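Local structure of metalloregulator ScaR (Streptococcus gordonii, 3HRS) at residues 1-4 / 5-8; 87-90 / 91-94; 128-131 / 132-135. The protein probably represses transcription in response to manganese, binding DNA as a homodimer of the DtxR/MntR family. All coordinates share one frame; numbering follows the deposited sequence.

Contact 1 of 3, residues 1-4 / 5-8; sequences TPNK and EDYL. With SO4 (sulfate ion), chain E.
The start of helix 4-13, the first helix of the N-terminal DNA-binding domain, is capped here: Asn3 holds the N-cap position, and the carboxylate of Asp6, one turn further on, folds back to its backbone. Asp6 OD1 accepts from Asn3 N at 3.3 Å, with the N-H coming from above the carboxylate plane, 43° out of it. That reach depends on Asp6 chi1 (-63°), which sets CG beside its own backbone N and anti to the carbonyl carbon, bringing the acid back over the first turn. In the other direction Asn3 O takes the N-H of Asp6, N to O 2.9 Å, and adds a weak bond from Tyr7 N. The regular helical pattern is established by Leu8 N, 3.0 Å from Lys4 O. Lys4 N, one of the amides of the first turn with no earlier helical carbonyl to serve it, donates to sulfate O2 at 3.3 Å along a fairly straight line (162°). Probably from the crystallisation liquor, this anion would be favoured by the partial positive charge of the helix start, though its modelled position is only approximate. Apolar contact is slight: Pro2 CB meets Tyr7 CE1 at 4.1 Å, while Asn3 O and Pro2 O lie at the edge of the tyrosine ring, near its plane. Around the helix, Tyr7 is buried against Ile26 and Met30 of helix 23-30 and Met40 and Leu44 of helix 34-46, the two helices of the helix-turn-helix in this family's winged-helix domain. Lys4 also packs on Met40 and Leu44, and Glu5 and Leu8 rest on Leu67, Val68 and Leu71 of helix 62-84.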
# COMPACT_ATOMS: atom_id res chain seq x y z
N THR A 1 -16.99 -0.16 -10.25
CA THR A 1 -15.57 0.14 -10.12
C THR A 1 -15.26 1.65 -10.05
O THR A 1 -14.63 2.09 -9.09
CB THR A 1 -14.73 -0.56 -11.22
OG1 THR A 1 -14.51 -1.93 -10.84
CG2 THR A 1 -13.38 0.13 -11.41
N PRO A 2 -15.70 2.44 -11.06
CA PRO A 2 -15.47 3.89 -11.07
C PRO A 2 -16.17 4.62 -9.92
O PRO A 2 -17.40 4.72 -9.89
CB PRO A 2 -16.06 4.34 -12.41
CG PRO A 2 -16.15 3.12 -13.23
CD PRO A 2 -16.42 2.00 -12.27
N ASN A 3 -15.38 5.12 -8.98
CA ASN A 3 -15.87 5.93 -7.88
C ASN A 3 -15.89 7.39 -8.28
O ASN A 3 -15.40 7.76 -9.35
CB ASN A 3 -14.99 5.74 -6.64
CG ASN A 3 -13.50 5.78 -6.98
OD1 ASN A 3 -13.06 6.53 -7.85
ND2 ASN A 3 -12.72 4.95 -6.28
N LYS A 4 -16.45 8.23 -7.42
CA LYS A 4 -16.60 9.64 -7.76
C LYS A 4 -15.25 10.31 -7.99
O LYS A 4 -15.15 11.32 -8.68
CB LYS A 4 -17.45 10.41 -6.72
CG LYS A 4 -16.84 10.64 -5.34
CD LYS A 4 -17.83 11.43 -4.49
CE LYS A 4 -17.68 11.16 -2.99
NZ LYS A 4 -16.56 11.92 -2.34
N GLU A 5 -14.20 9.74 -7.42
CA GLU A 5 -12.88 10.33 -7.59
C GLU A 5 -12.42 10.15 -9.03
O GLU A 5 -11.75 11.03 -9.58
CB GLU A 5 -11.89 9.75 -6.58
CG GLU A 5 -12.23 10.08 -5.12
CD GLU A 5 -11.34 9.35 -4.11
OE1 GLU A 5 -10.10 9.50 -4.17
OE2 GLU A 5 -11.90 8.64 -3.25
N ASP A 6 -12.82 9.04 -9.66
CA ASP A 6 -12.41 8.76 -11.03
C ASP A 6 -13.18 9.65 -11.99
O ASP A 6 -12.73 9.93 -13.09
CB ASP A 6 -12.68 7.31 -11.40
CG ASP A 6 -11.88 6.35 -10.58
OD1 ASP A 6 -12.40 5.25 -10.31
OD2 ASP A 6 -10.73 6.70 -10.20
N TYR A 7 -14.36 10.06 -11.57
CA TYR A 7 -15.13 10.96 -12.39
C TYR A 7 -14.54 12.37 -12.33
O TYR A 7 -14.36 13.01 -13.36
CB TYR A 7 -16.59 10.97 -11.93
CG TYR A 7 -17.44 9.88 -12.54
CD1 TYR A 7 -17.59 8.66 -11.92
CD2 TYR A 7 -18.12 10.11 -13.73
CE1 TYR A 7 -18.39 7.67 -12.48
CE2 TYR A 7 -18.92 9.13 -14.29
CZ TYR A 7 -19.05 7.92 -13.67
OH TYR A 7 -19.84 6.95 -14.24
N LEU A 8 -14.24 12.84 -11.13
CA LEU A 8 -13.73 14.19 -10.93
C LEU A 8 -12.42 14.35 -11.67
O LEU A 8 -12.17 15.41 -12.23
CB LEU A 8 -13.50 14.53 -9.46
CG LEU A 8 -14.52 15.42 -8.75
CD1 LEU A 8 -13.83 16.09 -7.59
CD2 LEU A 8 -15.12 16.47 -9.68
S SO4 E . -17.15 6.38 -3.64
O1 SO4 E . -15.80 5.86 -3.88
O2 SO4 E . -17.85 6.65 -4.90
O3 SO4 E . -17.91 5.39 -2.89
O4 SO4 E . -17.04 7.61 -2.85

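Contact 2 of 3, residues 87-90 / 91-94; sequences GYTT and EEIH
Gly87, with positive phi (54°), leads the chain out of the preceding helix, its O 3.8 Å from Glu92 OE2. Tyr88 follows and lays its side chain against the first turn of helix 90-101: CB packs on Ile93 CG1 at 3.6 Å, and CD2 meets Glu92 CB at 3.5 Å. The ring plane is steeply inclined to the Glu92 carboxylate, and the phenol OH is hydrogen-bonded to Glu96, one turn beyond Glu92. Thr89 is the N-cap and forms a capping box with Glu92. Its OG1, placed between backbone N and carbonyl carbon (chi1 67°), accepts from Glu92 N at 3.1 Å in a nearly straight bond (170°). In return Glu92 OE2 takes the N-H of Thr89, N to OE2 2.6 Å, on the anti side and somewhat out of the carboxylate plane. Ile93 N donates to Thr89 O at 2.8 Å. Thr90 opens the helix proper, its O bonded to His94 N at 3.0 Å, while its OG1 is hydrogen-bonded to Glu168 of helix 161-168. Tyr88 and Glu92 also face the second subunit: Tyr88 meets its His107 and Phe108, and Glu92 packs on the same His107. Within the chain, Tyr88 and Ile93 lean on Leu82, Val83 and Glu79 of helix 62-84, and His94 stacks on Phe161 of helix 161-168.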
# COMPACT_ATOMS: atom_id res chain seq x y z
N GLY A 87 11.83 0.27 -7.71
CA GLY A 87 12.20 0.02 -9.09
C GLY A 87 11.13 -0.53 -10.02
O GLY A 87 11.43 -1.28 -10.95
N TYR A 88 9.87 -0.16 -9.80
CA TYR A 88 8.78 -0.57 -10.68
C TYR A 88 8.97 -0.15 -12.14
O TYR A 88 9.53 0.90 -12.44
CB TYR A 88 7.42 -0.04 -10.16
CG TYR A 88 6.72 -0.98 -9.18
CD1 TYR A 88 7.31 -1.32 -7.98
CD2 TYR A 88 5.49 -1.52 -9.47
CE1 TYR A 88 6.70 -2.17 -7.11
CE2 TYR A 88 4.86 -2.37 -8.59
CZ TYR A 88 5.47 -2.69 -7.42
OH TYR A 88 4.84 -3.54 -6.54
N THR A 89 8.50 -1.00 -13.05
CA THR A 89 8.51 -0.69 -14.47
C THR A 89 7.14 -0.23 -14.87
O THR A 89 6.14 -0.58 -14.25
CB THR A 89 8.78 -1.91 -15.36
OG1 THR A 89 7.68 -2.82 -15.26
CG2 THR A 89 10.08 -2.61 -14.98
N THR A 90 7.10 0.54 -15.94
CA THR A 90 5.86 0.99 -16.52
C THR A 90 4.76 -0.05 -16.49
O THR A 90 3.62 0.23 -16.09
CB THR A 90 6.11 1.49 -17.93
OG1 THR A 90 6.82 2.74 -17.84
CG2 THR A 90 4.79 1.71 -18.64
N GLU A 91 5.08 -1.26 -16.93
CA GLU A 91 4.10 -2.33 -16.93
C GLU A 91 3.67 -2.70 -15.51
O GLU A 91 2.49 -2.83 -15.22
CB GLU A 91 4.64 -3.57 -17.66
CG GLU A 91 3.55 -4.48 -18.22
CD GLU A 91 4.10 -5.55 -19.14
OE1 GLU A 91 4.78 -6.48 -18.63
OE2 GLU A 91 3.86 -5.47 -20.37
N GLU A 92 4.64 -2.87 -14.63
CA GLU A 92 4.35 -3.18 -13.24
C GLU A 92 3.41 -2.12 -12.66
O GLU A 92 2.41 -2.44 -12.00
CB GLU A 92 5.65 -3.29 -12.43
CG GLU A 92 6.49 -4.51 -12.81
CD GLU A 92 7.93 -4.45 -12.33
OE1 GLU A 92 8.57 -5.51 -12.25
OE2 GLU A 92 8.42 -3.34 -12.03
N ILE A 93 3.73 -0.87 -12.91
CA ILE A 93 2.94 0.22 -12.36
C ILE A 93 1.51 0.17 -12.88
O ILE A 93 0.56 0.35 -12.13
CB ILE A 93 3.55 1.58 -12.68
CG1 ILE A 93 4.73 1.82 -11.74
CG2 ILE A 93 2.53 2.66 -12.50
CD1 ILE A 93 5.48 3.10 -12.01
N HIS A 94 1.38 -0.11 -14.17
CA HIS A 94 0.08 -0.31 -14.79
C HIS A 94 -0.75 -1.45 -14.17
O HIS A 94 -1.97 -1.41 -14.16
CB HIS A 94 0.26 -0.60 -16.27
CG HIS A 94 -1.01 -0.94 -16.98
ND1 HIS A 94 -2.04 -0.03 -17.13
CD2 HIS A 94 -1.42 -2.08 -17.57
CE1 HIS A 94 -3.03 -0.60 -17.78
NE2 HIS A 94 -2.69 -1.85 -18.06

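Contact 3 of 3, residues 128-131 / 132-135; sequences IPAK and GELL
Glu133 and Ala130 hold each other by two bonds, one to a side chain and one between backbones. The glutamate chain runs extended, CG roughly anti to its backbone N (chi1 150°), and this carries the carboxylate across to the other arm of the turn, where OE2 accepts from Ala130 N at 2.8 Å. The N-H approaches from above the carboxylate plane, 43° out of it. In the turn itself, Glu133 N donates to Ala130 O at 3.0 Å. Pro129 CB points toward 132-135, 4.0 Å from Glu133 O. Leu135 has CG anti to the backbone N (chi1 -175°), and its CD1 meets Pro129 CD at 4.1 Å, the two side chains crossing at a slant. Ser69 and Arg73 of helix 62-84 bind the carbonyls of Glu133 and Pro129, tying the loop to that helix. Ala130 to Glu133 make a type II beta turn, with Gly132 in the positive-phi corner; the Pro129-Leu135 packing lies just outside it, and both belong to the long connection from helix 106-115 to strand 150-157 of the C-terminal SH3-like part.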
# COMPACT_ATOMS: atom_id res chain seq x y z
N ILE A 128 3.36 17.93 -8.18
CA ILE A 128 2.79 17.33 -6.97
C ILE A 128 2.46 18.35 -5.89
O ILE A 128 3.30 18.73 -5.08
CB ILE A 128 3.74 16.34 -6.31
CG1 ILE A 128 4.09 15.18 -7.23
CG2 ILE A 128 3.09 15.71 -5.10
CD1 ILE A 128 5.09 14.23 -6.59
N PRO A 129 1.21 18.77 -5.84
CA PRO A 129 0.75 19.81 -4.93
C PRO A 129 0.86 19.42 -3.45
O PRO A 129 0.70 18.25 -3.11
CB PRO A 129 -0.72 19.96 -5.32
CG PRO A 129 -1.08 18.64 -5.88
CD PRO A 129 0.12 18.27 -6.69
N ALA A 130 1.11 20.39 -2.58
CA ALA A 130 1.14 20.16 -1.14
C ALA A 130 -0.22 19.74 -0.61
O ALA A 130 -1.25 20.09 -1.21
CB ALA A 130 1.59 21.44 -0.44
N LYS A 131 -0.27 19.04 0.52
CA LYS A 131 -1.59 18.83 1.15
C LYS A 131 -2.40 20.14 1.15
O LYS A 131 -1.90 21.17 1.61
CB LYS A 131 -1.49 18.32 2.59
CG LYS A 131 -2.79 17.71 3.12
CD LYS A 131 -2.69 17.34 4.62
CE LYS A 131 -4.00 17.63 5.38
NZ LYS A 131 -4.67 18.96 5.01
N GLY A 132 -3.62 20.11 0.61
CA GLY A 132 -4.47 21.29 0.64
C GLY A 132 -4.25 22.42 -0.37
O GLY A 132 -5.14 23.21 -0.61
N GLU A 133 -3.07 22.51 -0.96
CA GLU A 133 -2.85 23.49 -2.01
C GLU A 133 -3.44 22.95 -3.32
O GLU A 133 -3.79 21.78 -3.43
CB GLU A 133 -1.36 23.85 -2.10
CG GLU A 133 -0.83 24.25 -3.49
CD GLU A 133 0.67 23.96 -3.68
OE1 GLU A 133 1.28 24.54 -4.60
OE2 GLU A 133 1.22 23.14 -2.90
N LEU A 134 -3.57 23.81 -4.33
CA LEU A 134 -4.30 23.43 -5.52
C LEU A 134 -3.40 23.02 -6.66
O LEU A 134 -2.43 23.71 -6.98
CB LEU A 134 -5.24 24.55 -5.95
CG LEU A 134 -6.57 24.58 -5.19
CD1 LEU A 134 -6.32 24.65 -3.68
CD2 LEU A 134 -7.47 25.72 -5.65
N LEU A 135 -3.74 21.91 -7.29
CA LEU A 135 -3.01 21.50 -8.48
C LEU A 135 -2.80 22.67 -9.44
O LEU A 135 -3.78 23.25 -9.95
CB LEU A 135 -3.71 20.33 -9.18
CG LEU A 135 -2.90 19.78 -10.37
CD1 LEU A 135 -1.43 19.96 -10.06
CD2 LEU A 135 -3.25 18.30 -10.68

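How the contacts relate
Helix 62-84 is the common support: contact 1 rests on its Leu67, Val68 and Leu71, contact 3 on Ser69, Tyr72 and Arg73, and contact 2 on Glu79, Leu82 and Val83 further along. None of the three touches another; the nearest atoms of contacts 1 and 3 are about 10 Å apart, and the centres of contacts 2 and 3 about 25 Å. This chain has no metal bound. Contact 2 lies beside the known zinc site, the Ile93 side chain about 4 Å from that of Glu79, whereas in contact 3 Pro129 is about 9 Å from Cys122, side chain to side chain. Contact 1 belongs to the DNA-binding domain, away from the metal ligands.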